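Local coordinates for protein sulfite reductase, desulfoviridin-type subunit gamma (PDB 2A5W) that probably serves as a small sulfur-carrier protein of the DsrC/TusE family, working with dissimilatory sulfite reductase, at residues 5-10 with 27-32; 51-56 with 71-76; 47-52 with 80-85. One frame throughout, in Å; residues are numbered along the deposited sequence.

In the fold
From the N terminus, contact 1 comes first: it closes a mostly irregular loop of 16 residues and lays the hairpin of strands 3-6 and 9-12 against helix 27-34. Contacts 2 and 3 both start from helix 48-64, share Trp-51 and Lys-52, and have centres about 8 Å apart. Contact 2 (51-56 with 71-76) is nested within the longer closure of contact 3 (47-52 with 80-85), so helix 70-80 and the loop following it return successively to the same helix. Contact 1 lies in series with both, its centre about 23 Å from that of contact 2, and Trp-51 bridges the gap by packing on Glu-27, Ala-30 and Glu-31.

Contact 1 of 3, residues 5-10 with 27-32; sequences EVKGKK and EEVAEA
The carboxylate of Glu-28 has the aliphatic part of Lys-7 set obliquely above one face, with Lys-7 CB 3.7 Å from Glu-28 OE2. A water approaches Glu-28 OE1 from the same side of that plane, tilted out of it; it donates to this oxygen at 3.1 Å and accepts from the backbone Lys-7 N at 3.0 Å. The charges themselves stay apart, Lys-7 NZ lying 5.2 Å from Glu-28 OE2, because the lysine chain bends at chi3 and chi4 and carries its amine off toward Asp-26, with which it makes a long, weak ion pair.

Beside this polar edge lies an apolar patch. Val-6 CB rests on Ala-32 CB at 3.9 Å, and Val-6 CG1 meets Val-29 CG2 at 4.1 Å, the two valine side chains crossing at about a right angle. With chi1 at 45°, Val-6 turns its other methyl, CG2, to the backbone carbonyl of Glu-28. Leu-11 touches both valines from strand 9-12. Paired backbone bonds between Val-6 and Lys-9 and positive phi at Lys-7 and Gly-8 define a two-residue beta-hairpin with a type I' turn, its strand end packed on one side of helix 27-34.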
# COMPACT_ATOMS: atom_id res chain seq x y z
N GLU A 5 -12.65 5.08 -10.27
CA GLU A 5 -12.46 6.22 -11.17
C GLU A 5 -11.34 7.11 -10.65
O GLU A 5 -11.38 7.59 -9.52
CB GLU A 5 -13.73 7.05 -11.30
CG GLU A 5 -14.69 6.57 -12.35
CD GLU A 5 -15.90 7.48 -12.50
OE1 GLU A 5 -16.35 8.08 -11.49
OE2 GLU A 5 -16.41 7.60 -13.63
N VAL A 6 -10.33 7.28 -11.48
CA VAL A 6 -9.21 8.19 -11.26
C VAL A 6 -8.58 8.48 -12.63
O VAL A 6 -8.51 7.59 -13.48
CB VAL A 6 -8.15 7.60 -10.26
CG1 VAL A 6 -7.84 6.14 -10.57
CG2 VAL A 6 -6.87 8.47 -10.25
N LYS A 7 -8.17 9.73 -12.84
CA LYS A 7 -7.48 10.19 -14.07
C LYS A 7 -8.15 9.84 -15.41
O LYS A 7 -7.49 9.39 -16.36
CB LYS A 7 -5.98 9.82 -14.05
CG LYS A 7 -5.62 8.34 -14.31
CD LYS A 7 -4.18 8.02 -13.88
CE LYS A 7 -3.11 8.66 -14.80
NZ LYS A 7 -2.90 7.95 -16.12
N GLY A 8 -9.46 10.07 -15.49
CA GLY A 8 -10.26 9.78 -16.69
C GLY A 8 -10.39 8.31 -17.03
O GLY A 8 -10.87 7.95 -18.10
N LYS A 9 -9.97 7.46 -16.09
CA LYS A 9 -9.95 6.01 -16.28
C LYS A 9 -10.77 5.27 -15.23
O LYS A 9 -10.96 5.75 -14.10
CB LYS A 9 -8.51 5.49 -16.28
CG LYS A 9 -7.85 5.52 -17.64
CD LYS A 9 -6.58 4.68 -17.68
CE LYS A 9 -5.33 5.51 -17.40
NZ LYS A 9 -4.83 6.21 -18.63
N LYS A 10 -11.23 4.08 -15.62
CA LYS A 10 -11.89 3.17 -14.70
C LYS A 10 -11.03 1.93 -14.50
O LYS A 10 -10.89 1.07 -15.38
CB LYS A 10 -13.31 2.83 -15.16
CG LYS A 10 -14.36 3.84 -14.71
CD LYS A 10 -15.76 3.42 -15.13
CE LYS A 10 -16.77 4.58 -15.13
NZ LYS A 10 -16.47 5.63 -16.16
N GLU A 27 1.20 7.86 -8.49
CA GLU A 27 0.88 8.64 -7.28
C GLU A 27 -0.61 9.05 -7.18
O GLU A 27 -1.18 9.05 -6.08
CB GLU A 27 1.79 9.88 -7.17
CG GLU A 27 3.19 9.52 -6.61
CD GLU A 27 4.09 10.73 -6.30
OE1 GLU A 27 3.79 11.86 -6.74
OE2 GLU A 27 5.12 10.54 -5.59
N GLU A 28 -1.21 9.40 -8.31
CA GLU A 28 -2.62 9.77 -8.39
C GLU A 28 -3.52 8.61 -7.98
O GLU A 28 -4.43 8.77 -7.17
CB GLU A 28 -2.99 10.21 -9.81
CG GLU A 28 -3.13 11.70 -10.01
CD GLU A 28 -3.75 12.04 -11.36
OE1 GLU A 28 -4.82 12.71 -11.39
OE2 GLU A 28 -3.16 11.63 -12.39
N VAL A 29 -3.25 7.44 -8.56
CA VAL A 29 -3.96 6.21 -8.23
C VAL A 29 -3.76 5.88 -6.76
O VAL A 29 -4.71 5.51 -6.06
CB VAL A 29 -3.53 5.02 -9.15
CG1 VAL A 29 -4.25 3.75 -8.76
CG2 VAL A 29 -3.84 5.35 -10.64
N ALA A 30 -2.52 6.01 -6.27
CA ALA A 30 -2.25 5.74 -4.85
C ALA A 30 -3.17 6.57 -3.99
O ALA A 30 -3.73 6.07 -3.01
CB ALA A 30 -0.78 6.02 -4.50
N GLU A 31 -3.34 7.84 -4.37
CA GLU A 31 -4.15 8.80 -3.64
C GLU A 31 -5.62 8.42 -3.63
O GLU A 31 -6.31 8.56 -2.61
CB GLU A 31 -4.01 10.17 -4.26
CG GLU A 31 -4.15 11.31 -3.28
CD GLU A 31 -2.96 11.43 -2.35
OE1 GLU A 31 -1.83 11.65 -2.86
OE2 GLU A 31 -3.16 11.35 -1.12
N ALA A 32 -6.11 7.96 -4.78
CA ALA A 32 -7.50 7.53 -4.89
C ALA A 32 -7.73 6.27 -4.03
O ALA A 32 -8.73 6.15 -3.30
CB ALA A 32 -7.85 7.27 -6.35
O HOH W 1 -7.90 12.46 -11.59

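Contact 2 of 3, residues 51-56 with 71-76; sequences WKIIRY and RMLVKH. With SO4 (sulfate ion), chain D.
Tyr-56 and His-76 form an offset stack that makes up the dense part of this contact: the ring centroids are 3.8 Å apart and the planes differ by only 9°. The overlap is uneven. Tyr-56 CD1 sits over the centre of the imidazole, whereas the imidazole covers the tyrosine ring toward its rim, from CG to CE1. The two side chains slide past each other in opposite directions, and in each CG is anti to the backbone N (chi1 near 180° in both), which projects both rings into the space between the helices. His-76 CB adds a CH-pi contact over the same face, 4.0 Å from the Tyr-56 centroid. Leu-73 CD1 comes in obliquely to the tyrosine ring, 3.7 Å from Tyr-56 CD2, and also reaches Ile-53 CG2 at 4.3 Å.

The segment axes approach no closer than 11.3 Å and their directions differ by 134°, so helices 48-64 and 70-80 are steeply inclined to each other, about midway between perpendicular and antiparallel, and large side chains span the gap. Two consecutive helices set at such an angle are consistent with the helix-turn-helix clan to which the family belongs. On the inner side, Ile-90 and Pro-98 pack against Leu-73, and Leu-93 and Ala-102 against Ile-53.

Toward the outside less surface is shared: partly exposed Met-72 meets only the end of the tyrosine, crossing it at about a right angle, with Met-72 CG 3.4 Å from Tyr-56 OH. Farther round helix 70-80, exposed Arg-71 and Lys-75 hold a sulfate, probably from the crystallisation liquor: Arg-71 NH1 meets its O1 in the guanidinium plane at 3.0 Å, and Lys-75 NZ bonds to both O1 and O2.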
# COMPACT_ATOMS: atom_id res chain seq x y z
N TRP A 51 4.58 7.37 2.08
CA TRP A 51 5.16 7.25 0.74
C TRP A 51 6.42 6.39 0.68
O TRP A 51 6.63 5.67 -0.31
CB TRP A 51 5.46 8.63 0.14
CG TRP A 51 4.23 9.32 -0.39
CD1 TRP A 51 3.65 10.44 0.09
CD2 TRP A 51 3.42 8.89 -1.49
NE1 TRP A 51 2.55 10.76 -0.65
CE2 TRP A 51 2.39 9.82 -1.63
CE3 TRP A 51 3.49 7.81 -2.38
CZ2 TRP A 51 1.41 9.71 -2.62
CZ3 TRP A 51 2.51 7.70 -3.37
CH2 TRP A 51 1.49 8.65 -3.47
N LYS A 52 7.26 6.51 1.70
CA LYS A 52 8.50 5.71 1.79
C LYS A 52 8.13 4.24 1.90
O LYS A 52 8.74 3.40 1.25
CB LYS A 52 9.36 6.12 2.99
CG LYS A 52 10.17 7.41 2.75
CD LYS A 52 10.92 7.86 4.02
CE LYS A 52 11.83 9.02 3.73
NZ LYS A 52 11.12 10.33 3.79
N ILE A 53 7.10 3.95 2.70
CA ILE A 53 6.61 2.58 2.84
C ILE A 53 5.97 2.09 1.53
O ILE A 53 6.32 1.01 1.03
CB ILE A 53 5.68 2.43 4.08
CG1 ILE A 53 6.56 2.45 5.35
CG2 ILE A 53 4.86 1.14 3.96
CD1 ILE A 53 5.83 2.74 6.65
N ILE A 54 5.09 2.91 0.95
CA ILE A 54 4.46 2.60 -0.35
C ILE A 54 5.47 2.29 -1.47
O ILE A 54 5.32 1.29 -2.18
CB ILE A 54 3.51 3.76 -0.80
CG1 ILE A 54 2.29 3.85 0.15
CG2 ILE A 54 3.09 3.59 -2.29
CD1 ILE A 54 1.48 5.10 -0.03
N ARG A 55 6.49 3.14 -1.63
CA ARG A 55 7.54 2.93 -2.65
C ARG A 55 8.37 1.66 -2.42
O ARG A 55 8.68 0.92 -3.36
CB ARG A 55 8.45 4.17 -2.78
CG ARG A 55 7.73 5.47 -3.27
CD ARG A 55 8.76 6.62 -3.47
NE ARG A 55 8.22 7.98 -3.20
CZ ARG A 55 8.52 8.70 -2.11
NH1 ARG A 55 9.33 8.21 -1.16
NH2 ARG A 55 8.01 9.92 -1.95
N TYR A 56 8.74 1.40 -1.18
CA TYR A 56 9.41 0.16 -0.83
C TYR A 56 8.62 -1.10 -1.21
O TYR A 56 9.15 -2.02 -1.84
CB TYR A 56 9.73 0.14 0.68
CG TYR A 56 10.35 -1.15 1.14
CD1 TYR A 56 11.67 -1.47 0.80
CD2 TYR A 56 9.63 -2.05 1.92
CE1 TYR A 56 12.25 -2.66 1.22
CE2 TYR A 56 10.20 -3.24 2.34
CZ TYR A 56 11.49 -3.54 1.98
OH TYR A 56 12.03 -4.72 2.41
N ARG A 71 8.44 -9.02 8.62
CA ARG A 71 9.77 -9.05 9.22
C ARG A 71 10.77 -8.12 8.50
O ARG A 71 11.49 -7.35 9.13
CB ARG A 71 10.31 -10.49 9.20
CG ARG A 71 11.53 -10.66 10.04
CD ARG A 71 12.30 -11.92 9.70
NE ARG A 71 11.64 -13.13 10.17
CZ ARG A 71 11.94 -13.79 11.28
NH1 ARG A 71 12.89 -13.37 12.11
NH2 ARG A 71 11.27 -14.91 11.57
N MET A 72 10.78 -8.22 7.17
CA MET A 72 11.65 -7.42 6.32
C MET A 72 11.22 -5.96 6.20
O MET A 72 12.07 -5.06 6.20
CB MET A 72 11.72 -8.05 4.94
CG MET A 72 12.84 -7.52 4.08
SD MET A 72 12.62 -8.20 2.43
CE MET A 72 13.35 -9.84 2.55
N LEU A 73 9.92 -5.73 6.06
CA LEU A 73 9.35 -4.38 6.07
C LEU A 73 9.73 -3.57 7.31
O LEU A 73 10.14 -2.41 7.18
CB LEU A 73 7.80 -4.42 5.96
CG LEU A 73 7.06 -3.09 6.01
CD1 LEU A 73 7.45 -2.14 4.85
CD2 LEU A 73 5.55 -3.33 5.98
N VAL A 74 9.59 -4.17 8.49
CA VAL A 74 9.91 -3.50 9.76
C VAL A 74 11.41 -3.13 9.82
O VAL A 74 11.77 -2.00 10.18
CB VAL A 74 9.48 -4.37 10.99
CG1 VAL A 74 10.03 -3.81 12.30
CG2 VAL A 74 7.93 -4.53 11.04
N LYS A 75 12.26 -4.09 9.46
CA LYS A 75 13.71 -3.87 9.38
C LYS A 75 14.02 -2.69 8.45
O LYS A 75 14.69 -1.76 8.87
CB LYS A 75 14.41 -5.16 8.90
CG LYS A 75 15.92 -5.25 9.13
CD LYS A 75 16.38 -6.72 9.10
CE LYS A 75 15.85 -7.45 10.35
NZ LYS A 75 15.34 -8.84 10.08
N HIS A 76 13.47 -2.70 7.23
CA HIS A 76 13.61 -1.57 6.30
C HIS A 76 13.17 -0.20 6.87
O HIS A 76 13.88 0.80 6.70
CB HIS A 76 12.89 -1.83 4.97
CG HIS A 76 12.98 -0.67 4.01
ND1 HIS A 76 14.10 -0.43 3.24
CD2 HIS A 76 12.11 0.33 3.74
CE1 HIS A 76 13.91 0.65 2.52
NE2 HIS A 76 12.72 1.15 2.81
S SO4 D . 16.35 -11.36 12.17
O1 SO4 D . 14.99 -11.27 11.65
O2 SO4 D . 17.11 -10.19 11.75
O3 SO4 D . 16.31 -11.41 13.63
O4 SO4 D . 16.99 -12.57 11.67

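Contact 3 of 3, residues 47-52 with 80-85; sequences TEEHWK and EVRPDC
Glu-49 and Arg-82 are joined by a salt bridge in which Arg-82 NH1 donates to Glu-49 OE2 at 2.8 Å, with an N-H...O angle of 155°. The carboxylate oxygen lies at the edge of the guanidinium, near its plane, and is met on its syn side; yet the two planes stand 73° apart, so this is a single-bond contact and not a paired, coplanar one. Alongside it, Val-81 spreads its methyls over helix 48-64: CG1 lies 3.9 Å from Glu-49 CG, and CG2 packs 4.0 Å from Lys-52 CB.

The next shell probably steadies both charged groups. Arg-82 NE donates to Asp-84 OD1 at 3.0 Å, and the oxygen accepts through its syn lone pair; this completes a Glu-Arg-Asp network and probably limits rotation of the guanidinium. That carboxylate is brought round by the type I turn from Arg-82 to Cys-85. The other oxygen of Glu-49, OE1, is hydrogen-bonded to the hydroxyl of Tyr-89. Separately, at the start of the helix, Thr-47 takes the N-cap position, and Thr-47 OG1 shares a hydrogen bond of 2.9 Å with His-50 ND1, while His-50 NE2 is hydrogen-bonded to the Leu-93 carbonyl.

Cys-85, modelled in two conformers, forms a disulfide with Cys-77, tying the loop to helix 70-80; the contact thus joins the N-terminal end of helix 48-64 to the connection between helices 70-80 and 87-93.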
# COMPACT_ATOMS: atom_id res chain seq x y z
N THR A 47 1.45 10.84 4.35
CA THR A 47 2.64 11.63 4.67
C THR A 47 3.85 11.04 3.92
O THR A 47 3.73 10.01 3.28
CB THR A 47 2.94 11.65 6.18
OG1 THR A 47 3.42 10.37 6.60
CG2 THR A 47 1.70 12.02 7.02
N GLU A 48 5.00 11.70 3.98
CA GLU A 48 6.21 11.20 3.34
C GLU A 48 6.63 9.83 3.90
O GLU A 48 7.14 8.96 3.18
CB GLU A 48 7.35 12.22 3.50
CG GLU A 48 8.61 11.91 2.70
CD GLU A 48 8.36 11.59 1.22
OE1 GLU A 48 9.10 10.71 0.70
OE2 GLU A 48 7.46 12.20 0.57
N GLU A 49 6.39 9.63 5.20
CA GLU A 49 6.59 8.30 5.79
C GLU A 49 5.72 7.25 5.11
O GLU A 49 6.22 6.16 4.81
CB GLU A 49 6.32 8.34 7.30
CG GLU A 49 7.36 9.22 8.04
CD GLU A 49 7.27 9.07 9.53
OE1 GLU A 49 6.18 8.77 10.05
OE2 GLU A 49 8.31 9.28 10.19
N HIS A 50 4.44 7.55 4.89
CA HIS A 50 3.55 6.63 4.16
C HIS A 50 4.16 6.32 2.79
O HIS A 50 4.22 5.16 2.38
CB HIS A 50 2.17 7.27 3.94
CG HIS A 50 1.32 7.34 5.17
ND1 HIS A 50 1.38 8.39 6.06
CD2 HIS A 50 0.37 6.50 5.66
CE1 HIS A 50 0.52 8.19 7.05
NE2 HIS A 50 -0.11 7.05 6.82
N TRP A 51 4.58 7.37 2.08
CA TRP A 51 5.16 7.25 0.74
C TRP A 51 6.42 6.39 0.68
O TRP A 51 6.63 5.67 -0.31
CB TRP A 51 5.46 8.63 0.14
CG TRP A 51 4.23 9.32 -0.39
CD1 TRP A 51 3.65 10.44 0.09
CD2 TRP A 51 3.42 8.89 -1.49
NE1 TRP A 51 2.55 10.76 -0.65
CE2 TRP A 51 2.39 9.82 -1.63
CE3 TRP A 51 3.49 7.81 -2.38
CZ2 TRP A 51 1.41 9.71 -2.62
CZ3 TRP A 51 2.51 7.70 -3.37
CH2 TRP A 51 1.49 8.65 -3.47
N LYS A 52 7.26 6.51 1.70
CA LYS A 52 8.50 5.71 1.79
C LYS A 52 8.13 4.24 1.90
O LYS A 52 8.74 3.40 1.25
CB LYS A 52 9.36 6.12 2.99
CG LYS A 52 10.17 7.41 2.75
CD LYS A 52 10.92 7.86 4.02
CE LYS A 52 11.83 9.02 3.73
NZ LYS A 52 11.12 10.33 3.79
N GLU A 80 15.33 3.06 7.23
CA GLU A 80 15.09 4.14 6.27
C GLU A 80 13.98 5.13 6.59
O GLU A 80 13.93 6.21 5.99
CB GLU A 80 14.86 3.58 4.85
CG GLU A 80 16.08 2.87 4.27
CD GLU A 80 17.28 3.78 4.14
OE1 GLU A 80 17.13 4.99 3.82
OE2 GLU A 80 18.39 3.27 4.36
N VAL A 81 13.11 4.80 7.52
CA VAL A 81 12.03 5.72 7.89
C VAL A 81 12.30 6.40 9.24
O VAL A 81 12.47 7.62 9.29
CB VAL A 81 10.64 5.02 7.87
CG1 VAL A 81 9.55 5.99 8.28
CG2 VAL A 81 10.36 4.48 6.46
N ARG A 82 12.33 5.63 10.33
CA ARG A 82 12.76 6.13 11.64
C ARG A 82 13.12 4.95 12.53
O ARG A 82 12.53 3.88 12.39
CB ARG A 82 11.67 6.99 12.30
CG ARG A 82 10.33 6.33 12.50
CD ARG A 82 9.28 7.34 12.85
NE ARG A 82 9.81 8.26 13.85
CZ ARG A 82 9.83 9.59 13.74
NH1 ARG A 82 9.29 10.18 12.67
NH2 ARG A 82 10.36 10.31 14.71
N PRO A 83 14.12 5.13 13.43
CA PRO A 83 14.65 4.03 14.24
C PRO A 83 13.61 3.29 15.07
O PRO A 83 13.83 2.11 15.40
CB PRO A 83 15.64 4.74 15.18
CG PRO A 83 16.05 5.92 14.44
CD PRO A 83 14.82 6.39 13.73
N ASP A 84 12.52 3.97 15.41
CA ASP A 84 11.44 3.37 16.20
C ASP A 84 10.23 2.96 15.36
O ASP A 84 9.12 2.80 15.89
CB ASP A 84 11.04 4.31 17.36
CG ASP A 84 10.48 5.64 16.88
OD1 ASP A 84 10.45 5.92 15.68
OD2 ASP A 84 10.07 6.44 17.74
N CYS A 85 10.41 2.77 14.05
CA CYS A 85 9.28 2.37 13.23
C CYS A 85 9.07 0.86 13.27
O CYS A 85 9.40 0.17 12.28
CB CYS A 85 9.36 2.80 11.81
SG CYS A 85 8.22 1.76 10.91